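Long-range contact in D-methionine-binding lipoprotein MetQ (PDB 4YAH), which binds methionine as the substrate-binding component of an ATP-driven D-methionine permease of Escherichia coli: residues Val104-Gly116 with Ala259-Trp271. Numbering follows the deposited sequence.
Sequences VAVGNTFVYPIAG and ANKVFNGGAVKGW. With MET (methionine), chain B.
Phe110, with CG anti to its carbonyl carbon (chi1 -55°), and Trp271, whose chi1 of 65° wedges CG between backbone N and carbonyl carbon, set their side chains alongside each other, pointing the same way, where strand 103-111 meets the short antiparallel edge strand 268-269. Strand 268-269 forms the outer edge of one sheet of this two-lobed periplasmic-binding-protein fold. The strand pairing rests on Val111 and Val268, a hydrogen-bonded pair: Val111 N reaches Val268 O at 2.8 Å on a lone pair, and Val268 N returns to Val111 O at 2.9 Å, nearly straight. Past the bridges, Gly270 N also donates to Thr109 O, and Asn108 ND2 grips Gly270 O at 2.9 Å from above the carbonyl plane. Phe110 is packed on both faces. The edge of Trp271 meets one in an offset edge-to-face pair, planes at 67°, while Ala259 CB, from the last turn of helix 253-262, makes a CH-pi contact 4.0 Å from the Phe110 ring centroid on the other. A leucine in place of Phe110 would probably leave Trp271 and Ala259 without the flat surface that separates them, opening a gap between Ala259 and the Trp271 ring. Next along, Tyr112, part of the methionine pocket, turns its edge onto the Phe263 face, with Tyr112 CE1 3.5 Å from Phe263 CE2. Beyond it, one water donates to both Pro113 O and Gly266 O, the latter at 2.9 Å.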
loop_
_atom_site.group_PDB
_atom_site.type_symbol
_atom_site.label_atom_id
_atom_site.label_comp_id
_atom_site.label_asym_id
_atom_site.label_seq_id
_atom_site.Cartn_x
_atom_site.Cartn_y
_atom_site.Cartn_z
ATOM N N VAL A 104 -14.774 6.346 -5.614
ATOM C CA VAL A 104 -14.239 7.642 -5.247
ATOM C C VAL A 104 -13.640 7.629 -3.847
ATOM O O VAL A 104 -14.065 6.864 -2.963
ATOM C CB VAL A 104 -15.311 8.746 -5.320
ATOM C CG1 VAL A 104 -15.836 8.897 -6.743
ATOM C CG2 VAL A 104 -16.440 8.464 -4.365
ATOM N N ALA A 105 -12.630 8.480 -3.667
ATOM C CA ALA A 105 -11.995 8.660 -2.375
ATOM C C ALA A 105 -12.834 9.566 -1.497
ATOM O O ALA A 105 -13.286 10.619 -1.947
ATOM C CB ALA A 105 -10.604 9.255 -2.557
ATOM N N VAL A 106 -13.017 9.175 -0.242
ATOM C CA VAL A 106 -13.771 9.967 0.713
ATOM C C VAL A 106 -12.922 10.381 1.899
ATOM O O VAL A 106 -13.413 10.992 2.844
ATOM C CB VAL A 106 -15.035 9.206 1.222
ATOM C CG1 VAL A 106 -16.000 8.952 0.056
ATOM C CG2 VAL A 106 -14.668 7.896 1.914
ATOM N N GLY A 107 -11.624 10.091 1.848
ATOM C CA GLY A 107 -10.745 10.514 2.917
ATOM C C GLY A 107 -9.373 9.868 2.803
ATOM O O GLY A 107 -9.274 8.737 2.315
ATOM N N ASN A 108 -8.343 10.587 3.255
ATOM C CA ASN A 108 -6.981 10.056 3.331
ATOM C C ASN A 108 -6.735 9.313 4.620
ATOM O O ASN A 108 -7.270 9.672 5.656
ATOM C CB ASN A 108 -5.948 11.178 3.240
ATOM C CG ASN A 108 -6.002 11.922 1.948
ATOM O OD1 ASN A 108 -6.502 11.426 0.941
ATOM N ND2 ASN A 108 -5.451 13.133 1.959
ATOM N N THR A 109 -5.861 8.314 4.566
ATOM C CA THR A 109 -5.424 7.626 5.770
ATOM C C THR A 109 -3.937 7.932 5.956
ATOM O O THR A 109 -3.597 9.063 6.332
ATOM C CB THR A 109 -5.737 6.107 5.700
ATOM O OG1 THR A 109 -5.098 5.517 4.561
ATOM C CG2 THR A 109 -7.261 5.878 5.599
ATOM N N PHE A 110 -3.052 6.970 5.670
ATOM C CA PHE A 110 -1.613 7.176 5.862
ATOM C C PHE A 110 -0.814 7.037 4.577
ATOM O O PHE A 110 -1.212 6.321 3.655
ATOM C CB PHE A 110 -1.043 6.192 6.898
ATOM C CG PHE A 110 -1.746 6.241 8.218
ATOM C CD1 PHE A 110 -1.411 7.197 9.164
ATOM C CD2 PHE A 110 -2.750 5.335 8.511
ATOM C CE1 PHE A 110 -2.070 7.249 10.381
ATOM C CE2 PHE A 110 -3.423 5.386 9.731
ATOM C CZ PHE A 110 -3.075 6.343 10.664
ATOM N N VAL A 111 0.325 7.727 4.529
ATOM C CA VAL A 111 1.371 7.393 3.568
ATOM C C VAL A 111 2.225 6.299 4.220
ATOM O O VAL A 111 2.556 6.405 5.402
ATOM C CB VAL A 111 2.269 8.589 3.207
ATOM C CG1 VAL A 111 3.277 8.196 2.128
ATOM C CG2 VAL A 111 1.454 9.794 2.760
ATOM N N TYR A 112 2.569 5.265 3.447
ATOM C CA TYR A 112 3.390 4.144 3.909
ATOM C C TYR A 112 4.630 4.082 3.032
ATOM O O TYR A 112 4.636 3.380 2.023
ATOM C CB TYR A 112 2.617 2.836 3.821
ATOM C CG TYR A 112 1.437 2.713 4.747
ATOM C CD1 TYR A 112 1.616 2.575 6.115
ATOM C CD2 TYR A 112 0.149 2.687 4.245
ATOM C CE1 TYR A 112 0.530 2.426 6.967
ATOM C CE2 TYR A 112 -0.947 2.534 5.089
ATOM C CZ TYR A 112 -0.741 2.411 6.448
ATOM O OH TYR A 112 -1.799 2.255 7.296
ATOM N N PRO A 113 5.671 4.859 3.378
ATOM C CA PRO A 113 6.823 4.909 2.470
ATOM C C PRO A 113 7.394 3.510 2.254
ATOM O O PRO A 113 7.601 2.760 3.202
ATOM C CB PRO A 113 7.802 5.844 3.189
ATOM C CG PRO A 113 6.897 6.746 4.033
ATOM C CD PRO A 113 5.833 5.770 4.521
ATOM N N ILE A 114 7.571 3.150 0.995
ATOM C CA ILE A 114 7.904 1.783 0.648
ATOM C C ILE A 114 9.416 1.578 0.721
ATOM O O ILE A 114 10.192 2.509 0.508
ATOM C CB ILE A 114 7.367 1.424 -0.745
ATOM C CG1 ILE A 114 7.261 -0.088 -0.906
ATOM C CG2 ILE A 114 8.183 2.094 -1.847
ATOM C CD1 ILE A 114 6.469 -0.487 -2.149
ATOM N N ALA A 115 9.815 0.350 1.034
ATOM C CA ALA A 115 11.230 0.042 1.237
ATOM C C ALA A 115 11.670 -1.188 0.459
ATOM O O ALA A 115 10.855 -2.006 0.034
ATOM C CB ALA A 115 11.509 -0.146 2.708
ATOM N N GLY A 116 12.979 -1.269 0.248
ATOM C CA GLY A 116 13.623 -2.455 -0.294
ATOM C C GLY A 116 14.178 -3.289 0.851
ATOM O O GLY A 116 14.731 -2.745 1.809
ATOM N N ALA A 259 -1.095 3.237 14.547
ATOM C CA ALA A 259 -0.326 3.026 13.329
ATOM C C ALA A 259 1.146 3.346 13.523
ATOM O O ALA A 259 2.023 2.654 12.990
ATOM C CB ALA A 259 -0.894 3.857 12.199
ATOM N N ASN A 260 1.426 4.397 14.276
ATOM C CA ASN A 260 2.803 4.840 14.436
ATOM C C ASN A 260 3.586 3.804 15.224
ATOM O O ASN A 260 4.779 3.589 14.991
ATOM C CB ASN A 260 2.847 6.202 15.124
ATOM C CG ASN A 260 4.267 6.708 15.325
ATOM O OD1 ASN A 260 5.030 6.870 14.366
ATOM N ND2 ASN A 260 4.626 6.961 16.573
ATOM N N LYS A 261 2.892 3.146 16.136
ATOM C CA LYS A 261 3.484 2.076 16.923
ATOM C C LYS A 261 3.741 0.843 16.060
ATOM O O LYS A 261 4.887 0.417 15.900
ATOM C CB LYS A 261 2.569 1.724 18.093
ATOM C CG LYS A 261 3.195 0.815 19.135
ATOM C CD LYS A 261 4.437 1.443 19.756
ATOM C CE LYS A 261 4.684 0.929 21.170
ATOM N NZ LYS A 261 4.636 -0.560 21.256
ATOM N N VAL A 262 2.686 0.278 15.485
ATOM C CA VAL A 262 2.828 -0.994 14.785
ATOM C C VAL A 262 3.690 -0.862 13.526
ATOM O O VAL A 262 4.367 -1.817 13.161
ATOM C CB VAL A 262 1.457 -1.603 14.419
ATOM C CG1 VAL A 262 0.781 -0.827 13.318
ATOM C CG2 VAL A 262 1.625 -3.078 14.015
ATOM N N PHE A 263 3.708 0.310 12.881
ATOM C CA PHE A 263 4.540 0.484 11.685
ATOM C C PHE A 263 5.890 1.132 12.013
ATOM O O PHE A 263 6.620 1.537 11.114
ATOM C CB PHE A 263 3.797 1.309 10.617
ATOM C CG PHE A 263 2.644 0.577 10.001
ATOM C CD1 PHE A 263 2.865 -0.516 9.190
ATOM C CD2 PHE A 263 1.327 0.977 10.240
ATOM C CE1 PHE A 263 1.812 -1.216 8.634
ATOM C CE2 PHE A 263 0.266 0.284 9.683
ATOM C CZ PHE A 263 0.502 -0.809 8.879
ATOM N N ASN A 264 6.203 1.240 13.301
ATOM C CA ASN A 264 7.505 1.755 13.727
ATOM C C ASN A 264 7.896 3.045 12.975
ATOM O O ASN A 264 8.976 3.141 12.373
ATOM C CB ASN A 264 8.551 0.653 13.537
ATOM C CG ASN A 264 9.911 1.033 14.087
ATOM O OD1 ASN A 264 10.011 1.687 15.127
ATOM N ND2 ASN A 264 10.970 0.628 13.387
ATOM N N GLY A 265 6.989 4.027 12.985
ATOM C CA GLY A 265 7.245 5.321 12.363
ATOM C C GLY A 265 7.054 5.351 10.856
ATOM O O GLY A 265 7.251 6.384 10.222
ATOM N N GLY A 266 6.638 4.230 10.279
ATOM C CA GLY A 266 6.494 4.131 8.839
ATOM C C GLY A 266 5.110 4.500 8.319
ATOM O O GLY A 266 4.764 4.118 7.200
ATOM N N ALA A 267 4.329 5.220 9.127
ATOM C CA ALA A 267 2.984 5.679 8.736
ATOM C C ALA A 267 2.873 7.190 8.941
ATOM O O ALA A 267 3.024 7.689 10.054
ATOM C CB ALA A 267 1.934 4.972 9.517
ATOM N N VAL A 268 2.648 7.909 7.853
ATOM C CA VAL A 268 2.517 9.359 7.890
ATOM C C VAL A 268 1.058 9.782 7.749
ATOM O O VAL A 268 0.391 9.421 6.786
ATOM C CB VAL A 268 3.318 10.004 6.778
ATOM C CG1 VAL A 268 3.219 11.535 6.852
ATOM C CG2 VAL A 268 4.765 9.528 6.844
ATOM N N LYS A 269 0.579 10.548 8.715
ATOM C CA LYS A 269 -0.805 11.029 8.714
ATOM C C LYS A 269 -1.103 11.822 7.433
ATOM O O LYS A 269 -0.345 12.733 7.059
ATOM C CB LYS A 269 -1.036 11.875 9.961
ATOM C CG LYS A 269 -2.447 12.324 10.166
ATOM C CD LYS A 269 -2.544 13.276 11.355
ATOM C CE LYS A 269 -2.118 12.599 12.644
ATOM N NZ LYS A 269 -2.239 13.526 13.795
ATOM N N GLY A 270 -2.187 11.459 6.747
ATOM C CA GLY A 270 -2.495 12.030 5.450
ATOM C C GLY A 270 -3.685 12.966 5.463
ATOM O O GLY A 270 -3.976 13.599 4.459
ATOM N N TRP A 271 -4.372 13.044 6.598
ATOM C CA TRP A 271 -5.545 13.902 6.710
ATOM C C TRP A 271 -5.256 15.239 7.368
ATOM O O TRP A 271 -4.178 15.468 7.911
ATOM C CB TRP A 271 -6.640 13.168 7.482
ATOM C CG TRP A 271 -6.346 12.856 8.912
ATOM C CD1 TRP A 271 -6.533 13.667 9.993
ATOM C CD2 TRP A 271 -5.861 11.608 9.429
ATOM N NE1 TRP A 271 -6.197 13.004 11.151
ATOM C CE2 TRP A 271 -5.774 11.740 10.830
ATOM C CE3 TRP A 271 -5.471 10.407 8.837
ATOM C CZ2 TRP A 271 -5.326 10.703 11.650
ATOM C CZ3 TRP A 271 -5.034 9.381 9.654
ATOM C CH2 TRP A 271 -4.968 9.538 11.043
HETATM N N MET B . -0.717 0.185 1.488
HETATM C CA MET B . -0.142 0.127 0.143
HETATM C C MET B . 0.973 1.140 0.033
HETATM O O MET B . 0.754 2.298 0.403
HETATM C CB MET B . -1.209 0.410 -0.918
HETATM C CG MET B . -0.748 0.188 -2.350
HETATM S SD MET B . -2.012 0.535 -3.592
HETATM C CE MET B . -3.073 -0.894 -3.385
HETATM O OXT MET B . 2.076 0.809 -0.445
HETATM O O HOH W 1 5.931 2.234 5.323
#